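PDB 5IE2: oxalate--CoA ligase from Arabidopsis thaliana, which belongs to the ANL superfamily of AMP-binding enzymes and holds adenosine-5'-triphosphate in a pocket of this structure. Local coordinates for residues Ala51-Phe63 / Leu99-Lys111. Numbering follows the deposited sequence.
Sequences AGIKPGDVVALTF and LSDSDSKLLLTSK
Ala60 sits between two backbone bonds to the neighbouring parallel strand: its N donates to Leu106 O (2.8 Å) and its O accepts from Leu108 N (2.8 Å). Thr62 N continues the pairing on Leu108 O, a nearly straight bond (166° at the hydrogen). The packing is tightest on the face carrying Ala60 and Leu107, where the Ala60 methyl CB presses on Leu99 CD2 at 3.4 Å and also meets Ser104 OG; that hydroxyl is turned back to donate to Ser102 OG. On the other face, Val59 CG1, anti to its backbone N (chi1 174°), reaches Leu108 CD1 at 3.6 Å and Leu106 CD2, while Leu61 CD2 lies alongside Leu108; helix 67-78 covers Val59 and Leu61. Farther along, the Phe63 ring lies against the backbone of Leu108 to Ser110, with Thr109 CA over one face near the rim. The opposite end is looser. There water 1 bridges Val58 N and Asp103 O, and exposed Lys105 crosses Asp57 at about a right angle, CD 3.3 Å from OD1 but NZ 4.9 Å from it, too far for a salt bridge. Where the chain turns at Lys105, its N bonds Val58 O (2.9 Å), and buried Leu106 N finds no partner. Strands 58-61 and 104-110 are thus adjacent inner strands in a mostly parallel, helix-flanked alpha/beta sheet of the AMP-binding fold.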
ATOM      1  N   ALA A  51      11.239  -1.870 -28.799  1.00 28.21           N
ATOM      2  CA  ALA A  51      10.772  -3.061 -28.079  1.00 26.92           C
ATOM      3  C   ALA A  51       9.389  -3.469 -28.561  1.00 26.43           C
ATOM      4  O   ALA A  51       8.812  -4.442 -28.081  1.00 27.93           O
ATOM      5  CB  ALA A  51      10.784  -2.822 -26.535  1.00 25.53           C
ATOM      6  N   GLY A  52       8.845  -2.714 -29.509  1.00 24.01           N
ATOM      7  CA  GLY A  52       7.576  -3.065 -30.124  1.00 25.40           C
ATOM      8  C   GLY A  52       6.346  -2.996 -29.224  1.00 25.98           C
ATOM      9  O   GLY A  52       5.367  -3.679 -29.453  1.00 28.16           O
ATOM     10  N   ILE A  53       6.391  -2.174 -28.189  1.00 22.83           N
ATOM     11  CA  ILE A  53       5.263  -2.068 -27.268  1.00 22.08           C
ATOM     12  C   ILE A  53       4.113  -1.245 -27.909  1.00 22.83           C
ATOM     13  O   ILE A  53       4.289  -0.112 -28.343  1.00 24.76           O
ATOM     14  CB  ILE A  53       5.717  -1.434 -25.934  1.00 23.07           C
ATOM     15  CG1 ILE A  53       6.756  -2.343 -25.261  1.00 24.30           C
ATOM     16  CG2 ILE A  53       4.544  -1.184 -24.990  1.00 21.30           C
ATOM     17  CD1 ILE A  53       6.323  -3.817 -25.128  1.00 24.43           C
ATOM     18  N   LYS A  54       2.947  -1.869 -27.959  1.00 20.65           N
ATOM     19  CA  LYS A  54       1.738  -1.321 -28.572  1.00 23.30           C
ATOM     20  C   LYS A  54       0.719  -0.963 -27.499  1.00 22.03           C
ATOM     21  O   LYS A  54       0.754  -1.539 -26.403  1.00 22.35           O
ATOM     22  CB  LYS A  54       1.117  -2.373 -29.524  1.00 28.30           C
ATOM     23  CG  LYS A  54       2.001  -2.894 -30.639  1.00 32.54           C
ATOM     24  CD  LYS A  54       2.281  -1.819 -31.669  1.00 37.03           C
ATOM     25  CE  LYS A  54       3.018  -2.370 -32.943  1.00 51.17           C
ATOM     26  NZ  LYS A  54       4.478  -2.760 -32.750  1.00 50.86           N
ATOM     27  N   PRO A  55      -0.211  -0.042 -27.792  1.00 21.56           N
ATOM     28  CA  PRO A  55      -1.207   0.311 -26.769  1.00 22.92           C
ATOM     29  C   PRO A  55      -1.960  -0.924 -26.259  1.00 23.87           C
ATOM     30  O   PRO A  55      -2.298  -1.802 -27.048  1.00 24.45           O
ATOM     31  CB  PRO A  55      -2.159   1.287 -27.508  1.00 26.40           C
ATOM     32  CG  PRO A  55      -1.254   1.938 -28.584  1.00 22.52           C
ATOM     33  CD  PRO A  55      -0.337   0.766 -29.019  1.00 23.87           C
ATOM     34  N   GLY A  56      -2.126  -1.037 -24.939  1.00 23.41           N
ATOM     35  CA  GLY A  56      -2.802  -2.180 -24.355  1.00 24.09           C
ATOM     36  C   GLY A  56      -1.844  -3.331 -24.020  1.00 23.02           C
ATOM     37  O   GLY A  56      -2.242  -4.257 -23.315  1.00 22.37           O
ATOM     38  N   ASP A  57      -0.612  -3.287 -24.513  1.00 21.16           N
ATOM     39  CA  ASP A  57       0.339  -4.366 -24.134  1.00 22.57           C
ATOM     40  C   ASP A  57       0.603  -4.338 -22.618  1.00 23.37           C
ATOM     41  O   ASP A  57       0.590  -3.243 -22.000  1.00 21.59           O
ATOM     42  CB  ASP A  57       1.702  -4.243 -24.852  1.00 22.83           C
ATOM     43  CG  ASP A  57       1.660  -4.707 -26.329  1.00 26.51           C
ATOM     44  OD1 ASP A  57       0.647  -5.322 -26.754  1.00 26.15           O
ATOM     45  OD2 ASP A  57       2.661  -4.420 -27.048  1.00 25.20           O
ATOM     46  N   VAL A  58       0.896  -5.511 -22.030  1.00 22.40           N
ATOM     47  CA  VAL A  58       1.269  -5.574 -20.588  1.00 19.24           C
ATOM     48  C   VAL A  58       2.770  -5.793 -20.469  1.00 18.95           C
ATOM     49  O   VAL A  58       3.320  -6.667 -21.148  1.00 21.54           O
ATOM     50  CB  VAL A  58       0.517  -6.699 -19.845  1.00 21.12           C
ATOM     51  CG1 VAL A  58       0.998  -6.798 -18.378  1.00 20.31           C
ATOM     52  CG2 VAL A  58      -1.027  -6.400 -19.904  1.00 23.84           C
ATOM     53  N   VAL A  59       3.442  -4.972 -19.661  1.00 15.87           N
ATOM     54  CA  VAL A  59       4.883  -5.115 -19.454  1.00 14.74           C
ATOM     55  C   VAL A  59       5.107  -5.420 -17.965  1.00 17.93           C
ATOM     56  O   VAL A  59       4.685  -4.658 -17.119  1.00 17.67           O
ATOM     57  CB  VAL A  59       5.641  -3.843 -19.845  1.00 16.16           C
ATOM     58  CG1 VAL A  59       7.157  -3.953 -19.492  1.00 17.20           C
ATOM     59  CG2 VAL A  59       5.459  -3.494 -21.332  1.00 15.13           C
ATOM     60  N   ALA A  60       5.748  -6.530 -17.658  1.00 16.64           N
ATOM     61  CA  ALA A  60       6.032  -6.893 -16.254  1.00 15.85           C
ATOM     62  C   ALA A  60       7.317  -6.218 -15.814  1.00 17.07           C
ATOM     63  O   ALA A  60       8.232  -6.020 -16.624  1.00 18.17           O
ATOM     64  CB  ALA A  60       6.151  -8.455 -16.084  1.00 16.50           C
ATOM     65  N   LEU A  61       7.345  -5.770 -14.555  1.00 17.16           N
ATOM     66  CA  LEU A  61       8.559  -5.128 -14.003  1.00 18.31           C
ATOM     67  C   LEU A  61       8.955  -5.859 -12.721  1.00 17.88           C
ATOM     68  O   LEU A  61       8.092  -6.084 -11.856  1.00 19.17           O
ATOM     69  CB  LEU A  61       8.318  -3.652 -13.672  1.00 17.37           C
ATOM     70  CG  LEU A  61       7.959  -2.816 -14.902  1.00 22.49           C
ATOM     71  CD1 LEU A  61       6.468  -2.669 -14.951  1.00 22.07           C
ATOM     72  CD2 LEU A  61       8.640  -1.462 -14.840  1.00 23.92           C
ATOM     73  N   THR A  62      10.222  -6.236 -12.559  1.00 17.57           N
ATOM     74  CA  THR A  62      10.577  -6.693 -11.211  1.00 19.98           C
ATOM     75  C   THR A  62      11.928  -6.080 -10.823  1.00 20.00           C
ATOM     76  O   THR A  62      12.978  -6.297 -11.473  1.00 20.72           O
ATOM     77  CB  THR A  62      10.553  -8.236 -11.087  1.00 25.13           C
ATOM     78  OG1 THR A  62      10.740  -8.588  -9.700  1.00 29.31           O
ATOM     79  CG2 THR A  62      11.612  -8.901 -11.963  1.00 21.16           C
ATOM     80  N   PHE A  63      11.846  -5.223  -9.805  1.00 16.91           N
ATOM     81  CA  PHE A  63      12.964  -4.386  -9.340  1.00 17.54           C
ATOM     82  C   PHE A  63      12.870  -4.269  -7.823  1.00 20.13           C
ATOM     83  O   PHE A  63      11.765  -4.329  -7.280  1.00 22.22           O
ATOM     84  CB  PHE A  63      12.855  -2.961  -9.903  1.00 15.70           C
ATOM     85  CG  PHE A  63      13.118  -2.819 -11.412  1.00 17.21           C
ATOM     86  CD1 PHE A  63      14.324  -2.283 -11.870  1.00 16.22           C
ATOM     87  CD2 PHE A  63      12.091  -3.048 -12.347  1.00 16.45           C
ATOM     88  CE1 PHE A  63      14.545  -2.094 -13.249  1.00 19.34           C
ATOM     89  CE2 PHE A  63      12.294  -2.875 -13.736  1.00 18.35           C
ATOM     90  CZ  PHE A  63      13.517  -2.361 -14.197  1.00 19.90           C
ATOM     91  N   LEU A  99       3.329 -13.976 -14.666  1.00 21.67           N
ATOM     92  CA  LEU A  99       3.627 -13.528 -16.020  1.00 23.08           C
ATOM     93  C   LEU A  99       2.564 -14.031 -16.987  1.00 26.54           C
ATOM     94  O   LEU A  99       2.103 -13.264 -17.827  1.00 27.53           O
ATOM     95  CB  LEU A  99       5.012 -13.983 -16.471  1.00 22.22           C
ATOM     96  CG  LEU A  99       6.209 -13.277 -15.836  1.00 23.11           C
ATOM     97  CD1 LEU A  99       7.464 -14.048 -16.214  1.00 26.22           C
ATOM     98  CD2 LEU A  99       6.345 -11.811 -16.369  1.00 21.87           C
ATOM     99  N   SER A 100       2.175 -15.305 -16.872  1.00 24.01           N
ATOM    100  CA  SER A 100       1.145 -15.857 -17.746  0.58 25.96           C
ATOM    101  C   SER A 100      -0.219 -15.200 -17.496  1.00 26.67           C
ATOM    102  O   SER A 100      -0.903 -14.771 -18.431  1.00 28.77           O
ATOM    103  CB  SER A 100       1.040 -17.374 -17.540  0.58 26.54           C
ATOM    104  OG  SER A 100      -0.032 -17.886 -18.292  0.58 27.06           O
ATOM    105  N   ASP A 101      -0.603 -15.113 -16.232  1.00 26.65           N
ATOM    106  CA  ASP A 101      -1.908 -14.581 -15.859  1.00 28.92           C
ATOM    107  C   ASP A 101      -2.138 -13.113 -16.231  1.00 28.42           C
ATOM    108  O   ASP A 101      -3.268 -12.724 -16.523  1.00 28.88           O
ATOM    109  CB  ASP A 101      -2.097 -14.739 -14.352  1.00 32.31           C
ATOM    110  CG  ASP A 101      -3.500 -14.410 -13.907  1.00 37.13           C
ATOM    111  OD1 ASP A 101      -4.427 -15.184 -14.215  1.00 37.98           O
ATOM    112  OD2 ASP A 101      -3.678 -13.361 -13.254  1.00 40.12           O
ATOM    113  N   SER A 102      -1.076 -12.304 -16.211  1.00 25.05           N
ATOM    114  CA  SER A 102      -1.141 -10.891 -16.552  1.00 24.68           C
ATOM    115  C   SER A 102      -1.066 -10.666 -18.082  1.00 26.56           C
ATOM    116  O   SER A 102      -1.225  -9.533 -18.548  1.00 26.53           O
ATOM    117  CB  SER A 102       0.023 -10.155 -15.867  1.00 23.78           C
ATOM    118  OG  SER A 102       1.265 -10.658 -16.376  1.00 22.13           O
ATOM    119  N   ASP A 103      -0.803 -11.739 -18.842  1.00 25.73           N
ATOM    120  CA  ASP A 103      -0.517 -11.648 -20.290  1.00 30.57           C
ATOM    121  C   ASP A 103       0.682 -10.750 -20.644  1.00 26.36           C
ATOM    122  O   ASP A 103       0.708 -10.078 -21.701  1.00 22.87           O
ATOM    123  CB  ASP A 103      -1.754 -11.181 -21.048  1.00 35.20           C
ATOM    124  CG  ASP A 103      -2.851 -12.224 -21.022  1.00 43.42           C
ATOM    125  OD1 ASP A 103      -2.558 -13.362 -21.458  1.00 49.40           O
ATOM    126  OD2 ASP A 103      -3.985 -11.916 -20.562  1.00 45.73           O
ATOM    127  N   SER A 104       1.678 -10.756 -19.766  1.00 23.78           N
ATOM    128  CA  SER A 104       2.885  -9.990 -20.004  1.00 22.74           C
ATOM    129  C   SER A 104       3.552 -10.336 -21.344  1.00 24.78           C
ATOM    130  O   SER A 104       3.688 -11.510 -21.682  1.00 26.12           O
ATOM    131  CB  SER A 104       3.883 -10.220 -18.837  1.00 21.35           C
ATOM    132  OG  SER A 104       3.391  -9.547 -17.683  1.00 23.09           O
ATOM    133  N   LYS A 105       3.981  -9.310 -22.069  1.00 24.74           N
ATOM    134  CA  LYS A 105       4.657  -9.446 -23.367  1.00 26.71           C
ATOM    135  C   LYS A 105       6.133  -9.086 -23.273  1.00 23.87           C
ATOM    136  O   LYS A 105       6.888  -9.270 -24.216  1.00 24.56           O
ATOM    137  CB  LYS A 105       3.989  -8.546 -24.431  1.00 35.18           C
ATOM    138  CG  LYS A 105       2.823  -9.236 -25.156  1.00 42.61           C
ATOM    139  CD  LYS A 105       1.775  -8.255 -25.683  1.00 50.35           C
ATOM    140  CE  LYS A 105       0.499  -9.007 -26.139  1.00 65.21           C
ATOM    141  NZ  LYS A 105       0.810 -10.264 -26.898  1.00 64.59           N
ATOM    142  N   LEU A 106       6.542  -8.535 -22.147  1.00 20.78           N
ATOM    143  CA  LEU A 106       7.935  -8.092 -21.939  1.00 17.87           C
ATOM    144  C   LEU A 106       8.220  -8.104 -20.423  1.00 16.77           C
ATOM    145  O   LEU A 106       7.342  -7.737 -19.621  1.00 19.82           O
ATOM    146  CB  LEU A 106       8.147  -6.669 -22.532  1.00 20.92           C
ATOM    147  CG  LEU A 106       9.466  -5.960 -22.215  1.00 22.32           C
ATOM    148  CD1 LEU A 106      10.639  -6.686 -22.860  1.00 24.13           C
ATOM    149  CD2 LEU A 106       9.445  -4.467 -22.606  1.00 23.62           C
ATOM    150  N   LEU A 107       9.425  -8.489 -20.038  1.00 17.41           N
ATOM    151  CA  LEU A 107       9.873  -8.451 -18.642  1.00 18.19           C
ATOM    152  C   LEU A 107      11.000  -7.442 -18.530  1.00 18.12           C
ATOM    153  O   LEU A 107      12.017  -7.579 -19.214  1.00 20.63           O
ATOM    154  CB  LEU A 107      10.386  -9.827 -18.181  1.00 19.95           C
ATOM    155  CG  LEU A 107      11.062  -9.793 -16.800  1.00 19.08           C
ATOM    156  CD1 LEU A 107      10.060  -9.407 -15.696  1.00 17.30           C
ATOM    157  CD2 LEU A 107      11.694 -11.184 -16.526  1.00 18.32           C
ATOM    158  N   LEU A 108      10.840  -6.415 -17.686  1.00 14.85           N
ATOM    159  CA  LEU A 108      11.946  -5.486 -17.403  1.00 14.53           C
ATOM    160  C   LEU A 108      12.562  -5.771 -16.039  1.00 18.03           C
ATOM    161  O   LEU A 108      11.836  -6.038 -15.060  1.00 16.95           O
ATOM    162  CB  LEU A 108      11.444  -4.024 -17.401  1.00 16.34           C
ATOM    163  CG  LEU A 108      10.821  -3.542 -18.716  1.00 16.61           C
ATOM    164  CD1 LEU A 108      10.123  -2.205 -18.438  1.00 18.33           C
ATOM    165  CD2 LEU A 108      12.011  -3.341 -19.660  1.00 18.23           C
ATOM    166  N   THR A 109      13.900  -5.699 -15.968  1.00 18.13           N
ATOM    167  CA  THR A 109      14.624  -5.813 -14.711  1.00 17.86           C
ATOM    168  C   THR A 109      15.795  -4.847 -14.726  1.00 18.22           C
ATOM    169  O   THR A 109      16.081  -4.236 -15.761  1.00 17.49           O
ATOM    170  CB  THR A 109      15.225  -7.261 -14.461  1.00 19.67           C
ATOM    171  OG1 THR A 109      16.314  -7.456 -15.365  1.00 21.42           O
ATOM    172  CG2 THR A 109      14.210  -8.402 -14.690  1.00 17.82           C
ATOM    173  N   SER A 110      16.508  -4.760 -13.602  1.00 17.05           N
ATOM    174  CA  SER A 110      17.771  -4.062 -13.571  1.00 19.65           C
ATOM    175  C   SER A 110      18.805  -4.837 -14.367  1.00 19.46           C
ATOM    176  O   SER A 110      18.593  -5.973 -14.782  1.00 20.47           O
ATOM    177  CB  SER A 110      18.295  -3.876 -12.131  1.00 23.91           C
ATOM    178  OG  SER A 110      18.723  -5.152 -11.649  1.00 26.31           O
ATOM    179  N   LYS A 111      19.961  -4.198 -14.541  1.00 20.67           N
ATOM    180  CA  LYS A 111      21.065  -4.850 -15.234  1.00 24.05           C
ATOM    181  C   LYS A 111      21.559  -6.043 -14.436  1.00 24.27           C
ATOM    182  O   LYS A 111      22.076  -7.006 -15.031  1.00 26.41           O
ATOM    183  CB  LYS A 111      22.243  -3.870 -15.406  1.00 31.12           C
ATOM    184  CG  LYS A 111      23.309  -4.449 -16.298  1.00 39.50           C
ATOM    185  CD  LYS A 111      24.536  -3.559 -16.424  1.00 47.93           C
ATOM    186  CE  LYS A 111      25.407  -4.085 -17.581  1.00 52.16           C
ATOM    187  NZ  LYS A 111      24.558  -4.274 -18.813  1.00 52.04           N
TER
HETATM  188  O   HOH W   1       0.012  -7.942 -23.252  1.00 24.86           O
HETATM  189  O   HOH W   2      15.466  -5.890 -11.251  1.00 22.95           O